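Local coordinates for protein flavin-dependent thymidylate synthase (PDB 6J61) that probably catalyses the reductive methylation of dUMP to dTMP, using methylenetetrahydrofolate as methyl donor and NADPH with a bound FAD as reductant, at residues W80-I91 against T166-N176. Residues are numbered along the deposited sequence; the frame is centred on the assembly and turned at random.
Sequences WFRHRTASVNEI and TEFYWKQDLHN. With FAD (flavin-adenine dinucleotide), chain N; PO4 (phosphate ion), chain L.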
# COMPACT_ATOMS: atom_id res chain seq x y z
N TRP A 80 -15.83 -1.58 -6.20
CA TRP A 80 -15.36 -0.49 -5.39
C TRP A 80 -14.18 -0.94 -4.54
O TRP A 80 -13.20 -0.21 -4.38
CB TRP A 80 -16.49 -0.00 -4.49
CG TRP A 80 -16.32 1.39 -3.98
CD1 TRP A 80 -15.19 1.95 -3.45
CD2 TRP A 80 -17.33 2.40 -3.91
NE1 TRP A 80 -15.44 3.25 -3.05
CE2 TRP A 80 -16.75 3.55 -3.32
CE3 TRP A 80 -18.68 2.44 -4.28
CZ2 TRP A 80 -17.47 4.72 -3.10
CZ3 TRP A 80 -19.40 3.60 -4.05
CH2 TRP A 80 -18.79 4.73 -3.47
N PHE A 81 -14.26 -2.16 -4.00
CA PHE A 81 -13.20 -2.66 -3.13
C PHE A 81 -11.92 -3.08 -3.85
O PHE A 81 -10.92 -3.37 -3.19
CB PHE A 81 -13.73 -3.81 -2.25
CG PHE A 81 -14.82 -3.40 -1.30
CD1 PHE A 81 -15.26 -2.07 -1.23
CD2 PHE A 81 -15.45 -4.34 -0.49
CE1 PHE A 81 -16.30 -1.69 -0.37
CE2 PHE A 81 -16.50 -3.97 0.37
CZ PHE A 81 -16.92 -2.65 0.42
N ARG A 82 -11.95 -3.10 -5.18
CA ARG A 82 -10.77 -3.45 -5.97
C ARG A 82 -9.69 -2.40 -5.73
O ARG A 82 -8.53 -2.63 -6.05
CB ARG A 82 -11.11 -3.48 -7.47
CG ARG A 82 -11.94 -4.67 -7.91
CD ARG A 82 -11.17 -5.97 -7.77
NE ARG A 82 -12.02 -7.16 -7.91
CZ ARG A 82 -12.78 -7.41 -8.97
NH1 ARG A 82 -12.79 -6.56 -9.99
NH2 ARG A 82 -13.53 -8.50 -9.00
N HIS A 83 -10.10 -1.26 -5.19
CA HIS A 83 -9.21 -0.15 -4.88
C HIS A 83 -8.67 -0.38 -3.48
O HIS A 83 -9.37 -0.19 -2.47
CB HIS A 83 -9.98 1.17 -4.96
CG HIS A 83 -10.52 1.46 -6.33
ND1 HIS A 83 -9.86 2.26 -7.24
CD2 HIS A 83 -11.62 1.01 -6.97
CE1 HIS A 83 -10.54 2.29 -8.37
NE2 HIS A 83 -11.61 1.54 -8.23
N ARG A 84 -7.41 -0.79 -3.44
CA ARG A 84 -6.72 -1.14 -2.21
C ARG A 84 -6.18 -0.01 -1.37
O ARG A 84 -5.88 -0.21 -0.19
CB ARG A 84 -5.58 -2.10 -2.57
CG ARG A 84 -6.03 -3.41 -3.18
CD ARG A 84 -4.90 -4.09 -3.95
NE ARG A 84 -4.47 -3.27 -5.09
CZ ARG A 84 -3.56 -3.64 -5.98
NH1 ARG A 84 -2.96 -4.81 -5.87
NH2 ARG A 84 -3.24 -2.82 -6.97
N THR A 85 -6.06 1.18 -1.95
CA THR A 85 -5.49 2.31 -1.22
C THR A 85 -6.44 2.97 -0.23
O THR A 85 -6.14 4.02 0.33
CB THR A 85 -4.97 3.39 -2.19
OG1 THR A 85 -6.03 3.81 -3.05
CG2 THR A 85 -3.80 2.85 -3.03
N ALA A 86 -7.59 2.37 -0.01
CA ALA A 86 -8.55 2.94 0.92
C ALA A 86 -8.75 2.10 2.18
O ALA A 86 -8.32 0.95 2.27
CB ALA A 86 -9.88 3.15 0.20
N SER A 87 -9.41 2.69 3.17
CA SER A 87 -9.71 1.99 4.41
C SER A 87 -11.23 1.79 4.38
O SER A 87 -11.99 2.74 4.24
CB SER A 87 -9.29 2.83 5.61
OG SER A 87 -7.87 2.98 5.66
N VAL A 88 -11.66 0.55 4.50
CA VAL A 88 -13.09 0.27 4.45
C VAL A 88 -13.53 -0.57 5.63
O VAL A 88 -12.73 -1.32 6.19
CB VAL A 88 -13.46 -0.47 3.13
CG1 VAL A 88 -12.32 -1.35 2.69
CG2 VAL A 88 -14.67 -1.36 3.34
N ASN A 89 -14.78 -0.38 6.04
CA ASN A 89 -15.38 -1.18 7.11
C ASN A 89 -16.81 -1.44 6.70
O ASN A 89 -17.61 -0.53 6.57
CB ASN A 89 -15.34 -0.49 8.46
CG ASN A 89 -15.59 -1.47 9.60
OD1 ASN A 89 -16.73 -1.85 9.88
ND2 ASN A 89 -14.51 -1.93 10.22
N GLU A 90 -17.12 -2.71 6.47
CA GLU A 90 -18.43 -3.10 6.02
C GLU A 90 -19.26 -3.88 7.04
O GLU A 90 -18.71 -4.55 7.91
CB GLU A 90 -18.26 -3.92 4.73
CG GLU A 90 -19.50 -4.66 4.24
CD GLU A 90 -19.33 -5.21 2.84
OE1 GLU A 90 -18.28 -5.81 2.55
OE2 GLU A 90 -20.26 -5.04 2.01
N ILE A 91 -20.58 -3.77 6.91
CA ILE A 91 -21.52 -4.49 7.76
C ILE A 91 -21.35 -5.97 7.46
O ILE A 91 -21.66 -6.42 6.36
CB ILE A 91 -22.98 -4.05 7.44
CG1 ILE A 91 -23.34 -2.82 8.27
CG2 ILE A 91 -23.96 -5.18 7.71
CD1 ILE A 91 -24.76 -2.37 8.12
N THR A 166 -25.67 -3.26 0.76
CA THR A 166 -24.71 -3.40 1.85
C THR A 166 -24.18 -2.01 2.19
O THR A 166 -24.20 -1.12 1.35
CB THR A 166 -23.55 -4.34 1.47
OG1 THR A 166 -22.60 -4.40 2.55
CG2 THR A 166 -22.84 -3.84 0.22
N GLU A 167 -23.70 -1.83 3.42
CA GLU A 167 -23.19 -0.52 3.81
C GLU A 167 -21.77 -0.61 4.30
O GLU A 167 -21.35 -1.65 4.82
CB GLU A 167 -24.01 0.10 4.93
CG GLU A 167 -25.48 0.20 4.69
CD GLU A 167 -26.17 0.93 5.82
OE1 GLU A 167 -27.41 0.82 5.89
OE2 GLU A 167 -25.49 1.61 6.62
N PHE A 168 -21.05 0.50 4.17
CA PHE A 168 -19.67 0.58 4.62
C PHE A 168 -19.15 2.01 4.73
O PHE A 168 -19.75 2.95 4.22
CB PHE A 168 -18.76 -0.22 3.68
CG PHE A 168 -18.82 0.22 2.24
CD1 PHE A 168 -19.73 -0.35 1.36
CD2 PHE A 168 -17.91 1.17 1.75
CE1 PHE A 168 -19.75 -0.00 0.00
CE2 PHE A 168 -17.92 1.53 0.39
CZ PHE A 168 -18.84 0.94 -0.49
N TYR A 169 -18.03 2.14 5.42
CA TYR A 169 -17.35 3.42 5.58
C TYR A 169 -16.16 3.35 4.63
O TYR A 169 -15.41 2.38 4.64
CB TYR A 169 -16.85 3.58 7.02
CG TYR A 169 -17.80 4.36 7.90
CD1 TYR A 169 -19.18 4.14 7.83
CD2 TYR A 169 -17.32 5.31 8.81
CE1 TYR A 169 -20.06 4.86 8.63
CE2 TYR A 169 -18.19 6.03 9.62
CZ TYR A 169 -19.56 5.81 9.53
OH TYR A 169 -20.44 6.51 10.33
N TRP A 170 -16.00 4.38 3.81
CA TRP A 170 -14.90 4.43 2.85
C TRP A 170 -14.05 5.65 3.19
O TRP A 170 -14.51 6.79 3.15
CB TRP A 170 -15.48 4.52 1.43
CG TRP A 170 -14.48 4.52 0.31
CD1 TRP A 170 -14.03 5.61 -0.40
CD2 TRP A 170 -13.80 3.39 -0.24
NE1 TRP A 170 -13.11 5.22 -1.34
CE2 TRP A 170 -12.95 3.86 -1.26
CE3 TRP A 170 -13.83 2.02 0.04
CZ2 TRP A 170 -12.13 3.02 -2.01
CZ3 TRP A 170 -13.00 1.17 -0.70
CH2 TRP A 170 -12.17 1.67 -1.71
N LYS A 171 -12.79 5.39 3.56
CA LYS A 171 -11.83 6.45 3.91
C LYS A 171 -10.71 6.49 2.88
O LYS A 171 -9.99 5.50 2.70
CB LYS A 171 -11.23 6.18 5.29
CG LYS A 171 -10.47 7.36 5.86
CD LYS A 171 -8.98 7.35 5.53
CE LYS A 171 -8.23 6.40 6.42
NZ LYS A 171 -6.82 6.20 5.98
N GLN A 172 -10.55 7.62 2.21
CA GLN A 172 -9.53 7.73 1.18
C GLN A 172 -9.00 9.14 0.97
O GLN A 172 -9.75 10.10 1.06
CB GLN A 172 -10.09 7.17 -0.13
CG GLN A 172 -9.08 6.97 -1.24
CD GLN A 172 -9.64 6.11 -2.33
OE1 GLN A 172 -10.79 6.28 -2.74
NE2 GLN A 172 -8.83 5.16 -2.82
N ASP A 173 -7.71 9.25 0.69
CA ASP A 173 -7.07 10.53 0.46
C ASP A 173 -7.43 11.09 -0.92
O ASP A 173 -7.73 10.34 -1.84
CB ASP A 173 -5.55 10.39 0.61
CG ASP A 173 -4.93 9.48 -0.43
OD1 ASP A 173 -4.78 9.91 -1.60
OD2 ASP A 173 -4.58 8.32 -0.08
N LEU A 174 -7.39 12.41 -1.04
CA LEU A 174 -7.75 13.09 -2.29
C LEU A 174 -7.05 12.57 -3.55
O LEU A 174 -7.68 12.41 -4.61
CB LEU A 174 -7.54 14.60 -2.13
CG LEU A 174 -8.00 15.46 -3.32
CD1 LEU A 174 -9.41 15.08 -3.75
CD2 LEU A 174 -7.92 16.93 -2.92
N HIS A 175 -5.75 12.31 -3.44
CA HIS A 175 -4.97 11.80 -4.55
C HIS A 175 -5.55 10.48 -5.08
O HIS A 175 -5.78 10.32 -6.28
CB HIS A 175 -3.53 11.60 -4.10
CG HIS A 175 -2.71 10.78 -5.05
ND1 HIS A 175 -2.75 10.96 -6.42
CD2 HIS A 175 -1.79 9.82 -4.82
CE1 HIS A 175 -1.90 10.14 -6.99
NE2 HIS A 175 -1.30 9.43 -6.05
N ASN A 176 -5.80 9.54 -4.18
CA ASN A 176 -6.36 8.25 -4.56
C ASN A 176 -7.85 8.31 -4.86
O ASN A 176 -8.39 7.44 -5.55
CB ASN A 176 -6.06 7.22 -3.47
CG ASN A 176 -4.61 6.78 -3.49
OD1 ASN A 176 -4.18 6.14 -4.43
ND2 ASN A 176 -3.85 7.16 -2.47
PA FAD N . -5.94 1.05 -6.16
O1A FAD N . -6.34 -0.30 -5.71
O2A FAD N . -6.60 2.16 -5.17
O5B FAD N . -4.34 1.16 -6.09
C5B FAD N . -3.92 2.39 -6.69
C4B FAD N . -2.43 2.25 -6.97
O4B FAD N . -1.73 2.04 -5.72
C3B FAD N . -2.14 1.03 -7.83
O3B FAD N . -2.23 1.29 -9.23
C2B FAD N . -0.75 0.60 -7.38
O2B FAD N . 0.24 1.28 -8.15
C1B FAD N . -0.73 0.97 -5.88
N9A FAD N . -1.04 -0.18 -4.97
C8A FAD N . -2.02 -0.21 -4.01
N7A FAD N . -2.03 -1.36 -3.39
C5A FAD N . -1.06 -2.15 -3.90
C6A FAD N . -0.60 -3.48 -3.64
N6A FAD N . -1.20 -4.25 -2.66
N1A FAD N . 0.42 -3.97 -4.37
C2A FAD N . 1.01 -3.24 -5.33
N3A FAD N . 0.61 -1.99 -5.61
C4A FAD N . -0.41 -1.41 -4.93
N1 FAD N . -10.09 -6.63 -12.34
C2 FAD N . -10.23 -7.96 -12.36
O2 FAD N . -9.98 -8.59 -11.34
N3 FAD N . -10.64 -8.65 -13.45
C4 FAD N . -10.94 -8.02 -14.64
O4 FAD N . -11.31 -8.66 -15.62
C4X FAD N . -10.80 -6.53 -14.69
N5 FAD N . -11.05 -5.81 -15.78
C5X FAD N . -10.91 -4.45 -15.81
C6 FAD N . -11.19 -3.72 -17.01
C7 FAD N . -11.05 -2.34 -17.05
C7M FAD N . -11.36 -1.61 -18.35
C8 FAD N . -10.62 -1.62 -15.88
C8M FAD N . -10.46 -0.11 -15.91
C9 FAD N . -10.34 -2.30 -14.69
C9A FAD N . -10.47 -3.73 -14.62
N10 FAD N . -10.19 -4.47 -13.42
C10 FAD N . -10.34 -5.86 -13.43
C1' FAD N . -9.74 -3.80 -12.16
C2' FAD N . -8.25 -3.41 -12.16
O2' FAD N . -7.42 -4.53 -12.45
C3' FAD N . -7.86 -2.81 -10.79
O3' FAD N . -7.95 -3.82 -9.77
C4' FAD N . -8.79 -1.60 -10.42
O4' FAD N . -9.02 -0.77 -11.56
C5' FAD N . -8.15 -0.77 -9.31
O5' FAD N . -7.12 0.03 -9.90
P FAD N . -5.95 0.28 -8.82
O1P FAD N . -5.51 -1.01 -8.22
O2P FAD N . -4.74 0.98 -9.60
O3P FAD N . -6.53 1.33 -7.67
P PO4 L . -16.79 -7.57 -11.83
O1 PO4 L . -17.95 -6.82 -11.30
O2 PO4 L . -17.18 -8.97 -12.09
O3 PO4 L . -15.69 -7.54 -10.83
O4 PO4 L . -16.32 -6.93 -13.09
O HOH W 1 -7.92 4.27 -5.88
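Trp-80 turns the edge of its indole to one face of Trp-170, NE1 lying over the ring: the five-membered ring of Trp-80 and the six-membered ring of Trp-170 are 4.1 Å apart at their centroids with planes at 68°, an edge-to-face pair. The Ala-86 methyl lies over the opposite face, modelled too close for its exact geometry to be trusted. A chi1 of -178°, CG trans to the backbone N, carries the Trp-170 indole between them. Phe-168 directs its CZ edge at a face of Trp-80 (planes at 84°), while the edge of Phe-81 points at the face of Phe-168, CE1 over the ring centre. Phe-168 and Trp-170 share a sheet face with Val-88 and Glu-90; strand 87-90, outermost in this chain's antiparallel sheet, pairs with its neighbour 165-173, Ser-87 N donating to Lys-171 O at 2.9 Å. Strand 87-90 and the loop before it are consistent with the ThyX motif, and that loop binds the FAD pyrophosphate: Arg-84 N meets FAD O1A at 2.6 Å, and the Thr-85 hydroxyl donates to FAD O2A at 2.7 Å. That same OG1 accepts from Gln-172 NE2 (3.1 Å), lying in the amide plane, while Gln-172 OE1 receives Trp-170 NE1 at 2.9 Å. With Trp-170 cut back to an alanine, Trp-80 is likely to lose the face it meets and Gln-172 the indole N-H that steadies its amide.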